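Local coordinates for protein N(G),N(G)-dimethylarginine dimethylaminohydrolase (Pseudomonas aeruginosa, PDB 1H70) that hydrolyses asymmetric dimethylarginine and monomethylarginine, inhibitors of nitric oxide synthase, to citrulline, releasing dimethylamine or methylamine, at residues E106-I119 and S131-I145. The protein carries 1 engineered substitution. Numbering follows the deposited sequence.
Sequences ERIEAPGTVEAGDI and SARTNAEGARQMIAI. With CIR (citrulline), chain B.
With CG anti to its carbonyl carbon (chi1 -79°), Gln141 reaches from the helix to the backbone of Glu109: OE1 accepts from Glu109 N at 2.9 Å on an in-plane lone pair, and NE2 donates to Glu109 O. Glu137 OE2 accepts a second bond from NE2, fixing the amide rotation. Asn135, its CG tucked between backbone N and carbonyl carbon (chi1 68°), N-caps the helix; OD1 takes Gly138 N and, from above its carbonyl plane, Thr113 N at 3.1 Å. Gly112 and Gly138 let the chains approach to 3.8 Å between CA atoms. Nearer the ligand, Asp118 OD2 is gripped by Ser131 OG (2.6 Å, syn side) and Thr134 OG1 (2.7 Å, anti side), both tilted out of the carboxylate plane toward the same face; Thr134 OG1 also accepts from Glu115 N. A salt bridge joins the syn lone pair of Glu115 OE1 to Arg133 NH1 at 3.0 Å, in the guanidinium plane, with the carboxylate turned 60°; OE1 also bonds His163, the probable proton donor. This probably steadies the guanidinium, whose NH1 and NH2 donate to citrulline O and OXT. Met142 CE packs against Ile108, Val114 and Ile119; Met142 and Ile145 reach Ile77 of strand 76-78, and Met142 touches strands 69-71 and 125-130.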
loop_
_atom_site.group_PDB
_atom_site.type_symbol
_atom_site.label_atom_id
_atom_site.label_comp_id
_atom_site.label_asym_id
_atom_site.label_seq_id
_atom_site.Cartn_x
_atom_site.Cartn_y
_atom_site.Cartn_z
ATOM N N GLU A 106 6.574 -13.993 -10.315
ATOM C CA GLU A 106 6.682 -13.362 -11.625
ATOM C C GLU A 106 7.399 -12.030 -11.416
ATOM O O GLU A 106 7.576 -11.611 -10.269
ATOM C CB GLU A 106 5.290 -13.098 -12.186
ATOM C CG GLU A 106 4.363 -14.297 -12.295
ATOM C CD GLU A 106 4.516 -15.103 -13.580
ATOM O OE1 GLU A 106 5.367 -14.762 -14.424
ATOM O OE2 GLU A 106 3.759 -16.102 -13.747
ATOM N N ARG A 107 7.833 -11.366 -12.489
ATOM C CA ARG A 107 8.541 -10.104 -12.302
ATOM C C ARG A 107 8.291 -9.129 -13.447
ATOM O O ARG A 107 8.107 -9.551 -14.580
ATOM C CB ARG A 107 10.045 -10.330 -12.141
ATOM C CG ARG A 107 10.659 -11.215 -13.174
ATOM C CD ARG A 107 12.175 -11.194 -13.227
ATOM N NE ARG A 107 13.024 -11.682 -12.134
ATOM C CZ ARG A 107 12.758 -12.338 -10.992
ATOM N NH1 ARG A 107 11.549 -12.670 -10.607
ATOM N NH2 ARG A 107 13.779 -12.663 -10.199
ATOM N N ILE A 108 8.301 -7.841 -13.128
ATOM C CA ILE A 108 8.192 -6.792 -14.137
ATOM C C ILE A 108 9.602 -6.572 -14.669
ATOM O O ILE A 108 10.554 -6.656 -13.890
ATOM C CB ILE A 108 7.704 -5.491 -13.498
ATOM C CG1 ILE A 108 6.365 -5.701 -12.811
ATOM C CG2 ILE A 108 7.682 -4.315 -14.534
ATOM C CD1 ILE A 108 5.195 -6.011 -13.738
ATOM N N GLU A 109 9.743 -6.283 -15.967
ATOM C CA GLU A 109 11.062 -6.039 -16.552
ATOM C C GLU A 109 11.110 -4.733 -17.319
ATOM O O GLU A 109 10.077 -4.152 -17.614
ATOM C CB GLU A 109 11.382 -7.070 -17.626
ATOM C CG GLU A 109 11.375 -8.531 -17.288
ATOM C CD GLU A 109 11.630 -9.313 -18.569
ATOM O OE1 GLU A 109 11.562 -8.710 -19.672
ATOM O OE2 GLU A 109 11.902 -10.518 -18.455
ATOM N N ALA A 110 12.313 -4.295 -17.683
ATOM C CA ALA A 110 12.441 -3.087 -18.492
ATOM C C ALA A 110 11.749 -3.334 -19.816
ATOM O O ALA A 110 11.680 -4.465 -20.300
ATOM C CB ALA A 110 13.914 -2.749 -18.729
ATOM N N PRO A 111 11.212 -2.280 -20.425
ATOM C CA PRO A 111 11.274 -0.907 -19.917
ATOM C C PRO A 111 10.096 -0.483 -19.028
ATOM O O PRO A 111 9.743 0.706 -18.941
ATOM C CB PRO A 111 11.273 -0.103 -21.219
ATOM C CG PRO A 111 10.352 -0.916 -22.130
ATOM C CD PRO A 111 10.531 -2.360 -21.730
ATOM N N GLY A 112 9.521 -1.436 -18.323
ATOM C CA GLY A 112 8.393 -1.156 -17.441
ATOM C C GLY A 112 8.866 -0.719 -16.062
ATOM O O GLY A 112 9.959 -1.065 -15.626
ATOM N N THR A 113 8.020 0.029 -15.375
ATOM C CA THR A 113 8.321 0.560 -14.071
ATOM C C THR A 113 6.993 0.379 -13.297
ATOM O O THR A 113 5.929 0.728 -13.807
ATOM C CB THR A 113 8.769 2.001 -14.436
ATOM O OG1 THR A 113 10.203 2.203 -14.279
ATOM C CG2 THR A 113 7.995 3.020 -13.816
ATOM N N VAL A 114 6.995 -0.275 -12.130
ATOM C CA VAL A 114 5.743 -0.426 -11.354
ATOM C C VAL A 114 6.061 -0.307 -9.870
ATOM O O VAL A 114 7.057 -0.854 -9.442
ATOM C CB VAL A 114 5.054 -1.810 -11.496
ATOM C CG1 VAL A 114 3.884 -1.977 -10.514
ATOM C CG2 VAL A 114 4.490 -2.036 -12.906
ATOM N N GLU A 115 5.219 0.392 -9.113
ATOM C CA GLU A 115 5.324 0.421 -7.649
ATOM C C GLU A 115 3.925 0.022 -7.201
ATOM O O GLU A 115 2.959 0.676 -7.586
ATOM C CB GLU A 115 5.764 1.773 -7.060
ATOM C CG GLU A 115 7.247 2.013 -7.319
ATOM C CD GLU A 115 7.765 3.383 -6.922
ATOM O OE1 GLU A 115 7.091 4.089 -6.140
ATOM O OE2 GLU A 115 8.874 3.726 -7.384
ATOM N N ALA A 116 3.836 -1.045 -6.392
ATOM C CA ALA A 116 2.541 -1.609 -6.005
ATOM C C ALA A 116 1.593 -0.736 -5.203
ATOM O O ALA A 116 0.420 -1.083 -5.051
ATOM C CB ALA A 116 2.702 -2.999 -5.334
ATOM N N GLY A 117 2.048 0.417 -4.726
ATOM C CA GLY A 117 1.164 1.370 -4.049
ATOM C C GLY A 117 0.161 1.931 -5.058
ATOM O O GLY A 117 -0.868 2.500 -4.705
ATOM N N ASP A 118 0.480 1.766 -6.349
ATOM C CA ASP A 118 -0.382 2.195 -7.442
ATOM C C ASP A 118 -1.451 1.151 -7.759
ATOM O O ASP A 118 -2.262 1.347 -8.659
ATOM C CB ASP A 118 0.435 2.435 -8.712
ATOM C CG ASP A 118 0.988 3.841 -8.810
ATOM O OD1 ASP A 118 0.192 4.799 -8.614
ATOM O OD2 ASP A 118 2.201 4.048 -9.117
ATOM N N ILE A 119 -1.423 0.038 -7.023
ATOM C CA ILE A 119 -2.361 -1.066 -7.285
ATOM C C ILE A 119 -3.362 -1.297 -6.178
ATOM O O ILE A 119 -3.019 -1.555 -5.014
ATOM C CB ILE A 119 -1.579 -2.367 -7.612
ATOM C CG1 ILE A 119 -0.652 -2.123 -8.803
ATOM C CG2 ILE A 119 -2.575 -3.523 -7.989
ATOM C CD1 ILE A 119 0.324 -3.276 -9.108
ATOM N N SER A 131 1.194 6.589 -12.848
ATOM C CA SER A 131 1.754 7.718 -12.088
ATOM C C SER A 131 3.187 8.026 -12.493
ATOM O O SER A 131 3.669 7.542 -13.522
ATOM C CB SER A 131 1.727 7.341 -10.604
ATOM O OG SER A 131 2.607 6.241 -10.404
ATOM N N ALA A 132 3.877 8.824 -11.683
ATOM C CA ALA A 132 5.289 9.113 -11.953
ATOM C C ALA A 132 6.148 7.906 -11.634
ATOM O O ALA A 132 7.310 7.818 -12.085
ATOM C CB ALA A 132 5.760 10.293 -11.124
ATOM N N ARG A 133 5.596 6.981 -10.853
ATOM C CA ARG A 133 6.315 5.778 -10.439
ATOM C C ARG A 133 5.922 4.509 -11.230
ATOM O O ARG A 133 6.708 3.573 -11.345
ATOM C CB ARG A 133 6.076 5.520 -8.958
ATOM C CG ARG A 133 6.500 6.686 -8.050
ATOM C CD ARG A 133 8.021 6.868 -8.019
ATOM N NE ARG A 133 8.416 7.990 -7.152
ATOM C CZ ARG A 133 8.469 7.872 -5.849
ATOM N NH1 ARG A 133 8.196 6.708 -5.260
ATOM N NH2 ARG A 133 8.854 8.906 -5.097
ATOM N N THR A 134 4.694 4.463 -11.727
ATOM C CA THR A 134 4.201 3.318 -12.485
ATOM C C THR A 134 3.833 3.762 -13.882
ATOM O O THR A 134 2.834 4.463 -14.025
ATOM C CB THR A 134 2.966 2.739 -11.788
ATOM O OG1 THR A 134 3.391 2.152 -10.547
ATOM C CG2 THR A 134 2.315 1.572 -12.600
ATOM N N ASN A 135 4.608 3.331 -14.885
ATOM C CA ASN A 135 4.334 3.732 -16.261
ATOM C C ASN A 135 3.409 2.748 -16.989
ATOM O O ASN A 135 3.155 1.656 -16.520
ATOM C CB ASN A 135 5.626 4.038 -17.019
ATOM C CG ASN A 135 6.503 2.846 -17.279
ATOM O OD1 ASN A 135 6.084 1.684 -17.162
ATOM N ND2 ASN A 135 7.757 3.129 -17.672
ATOM N N ALA A 136 2.866 3.178 -18.125
ATOM C CA ALA A 136 1.941 2.368 -18.906
ATOM C C ALA A 136 2.501 1.004 -19.339
ATOM O O ALA A 136 1.764 0.031 -19.456
ATOM C CB ALA A 136 1.516 3.176 -20.135
ATOM N N GLU A 137 3.799 0.937 -19.608
ATOM C CA GLU A 137 4.423 -0.330 -20.007
ATOM C C GLU A 137 4.433 -1.280 -18.812
ATOM O O GLU A 137 4.157 -2.456 -18.952
ATOM C CB GLU A 137 5.841 -0.128 -20.522
ATOM C CG GLU A 137 6.677 -1.395 -20.724
ATOM C CD GLU A 137 6.094 -2.426 -21.692
ATOM O OE1 GLU A 137 5.238 -2.067 -22.522
ATOM O OE2 GLU A 137 6.513 -3.607 -21.642
ATOM N N GLY A 138 4.724 -0.740 -17.628
ATOM C CA GLY A 138 4.730 -1.530 -16.398
ATOM C C GLY A 138 3.326 -2.039 -16.092
ATOM O O GLY A 138 3.123 -3.202 -15.713
ATOM N N ALA A 139 2.353 -1.154 -16.220
ATOM C CA ALA A 139 0.955 -1.536 -16.025
ATOM C C ALA A 139 0.589 -2.647 -16.985
ATOM O O ALA A 139 -0.083 -3.614 -16.620
ATOM C CB ALA A 139 0.026 -0.337 -16.246
ATOM N N ARG A 140 0.986 -2.494 -18.248
ATOM C CA ARG A 140 0.710 -3.503 -19.272
ATOM C C ARG A 140 1.272 -4.873 -18.888
ATOM O O ARG A 140 0.580 -5.874 -18.964
ATOM C CB ARG A 140 1.334 -3.062 -20.594
ATOM C CG ARG A 140 1.083 -4.029 -21.762
ATOM C CD ARG A 140 1.990 -3.774 -22.952
ATOM N NE ARG A 140 3.359 -4.218 -22.718
ATOM C CZ ARG A 140 3.747 -5.484 -22.776
ATOM N NH1 ARG A 140 2.854 -6.430 -23.031
ATOM N NH2 ARG A 140 5.018 -5.806 -22.570
ATOM N N GLN A 141 2.544 -4.900 -18.486
ATOM C CA GLN A 141 3.191 -6.138 -18.100
ATOM C C GLN A 141 2.457 -6.770 -16.923
ATOM O O GLN A 141 2.234 -7.974 -16.914
ATOM C CB GLN A 141 4.657 -5.880 -17.761
ATOM C CG GLN A 141 5.541 -5.760 -18.974
ATOM C CD GLN A 141 6.977 -5.577 -18.551
ATOM O OE1 GLN A 141 7.438 -6.266 -17.651
ATOM N NE2 GLN A 141 7.670 -4.629 -19.176
ATOM N N MET A 142 2.077 -5.955 -15.942
ATOM C CA MET A 142 1.355 -6.457 -14.773
ATOM C C MET A 142 -0.011 -7.008 -15.163
ATOM O O MET A 142 -0.419 -8.077 -14.705
ATOM C CB MET A 142 1.217 -5.356 -13.711
ATOM C CG MET A 142 0.488 -5.824 -12.447
ATOM S SD MET A 142 1.478 -6.995 -11.490
ATOM C CE MET A 142 2.683 -5.889 -10.724
ATOM N N ILE A 143 -0.747 -6.286 -16.011
ATOM C CA ILE A 143 -2.077 -6.807 -16.389
ATOM C C ILE A 143 -1.930 -8.152 -17.115
ATOM O O ILE A 143 -2.717 -9.079 -16.882
ATOM C CB ILE A 143 -2.871 -5.777 -17.234
ATOM C CG1 ILE A 143 -3.310 -4.626 -16.303
ATOM C CG2 ILE A 143 -4.086 -6.427 -17.882
ATOM C CD1 ILE A 143 -3.707 -3.358 -17.005
ATOM N N ALA A 144 -0.908 -8.288 -17.962
ATOM C CA ALA A 144 -0.702 -9.548 -18.700
ATOM C C ALA A 144 -0.424 -10.712 -17.746
ATOM O O ALA A 144 -0.942 -11.824 -17.937
ATOM C CB ALA A 144 0.407 -9.404 -19.748
ATOM N N ILE A 145 0.381 -10.459 -16.713
ATOM C CA ILE A 145 0.693 -11.506 -15.733
ATOM C C ILE A 145 -0.562 -11.909 -14.977
ATOM O O ILE A 145 -0.850 -13.097 -14.794
ATOM C CB ILE A 145 1.767 -11.026 -14.756
ATOM C CG1 ILE A 145 3.115 -10.885 -15.464
ATOM C CG2 ILE A 145 1.910 -12.025 -13.602
ATOM C CD1 ILE A 145 4.112 -10.007 -14.677
HETATM C C CIR B . 8.610 7.228 -1.639
HETATM O O CIR B . 8.724 6.269 -2.463
HETATM O OXT CIR B . 8.647 8.453 -2.068
HETATM C CA CIR B . 8.361 6.944 -0.182
HETATM N N CIR B . 8.925 8.030 0.642
HETATM C C3 CIR B . 6.840 6.797 0.070
HETATM C C4 CIR B . 6.325 5.517 -0.614
HETATM C C5 CIR B . 4.827 5.398 -0.393
HETATM N N6 CIR B . 4.308 4.151 -0.973
HETATM C C7 CIR B . 3.079 3.691 -0.803
HETATM O O7 CIR B . 2.228 4.276 -0.114
HETATM N N8 CIR B . 2.750 2.525 -1.393
HETATM O O HOH W 1 7.205 -8.851 -17.383
#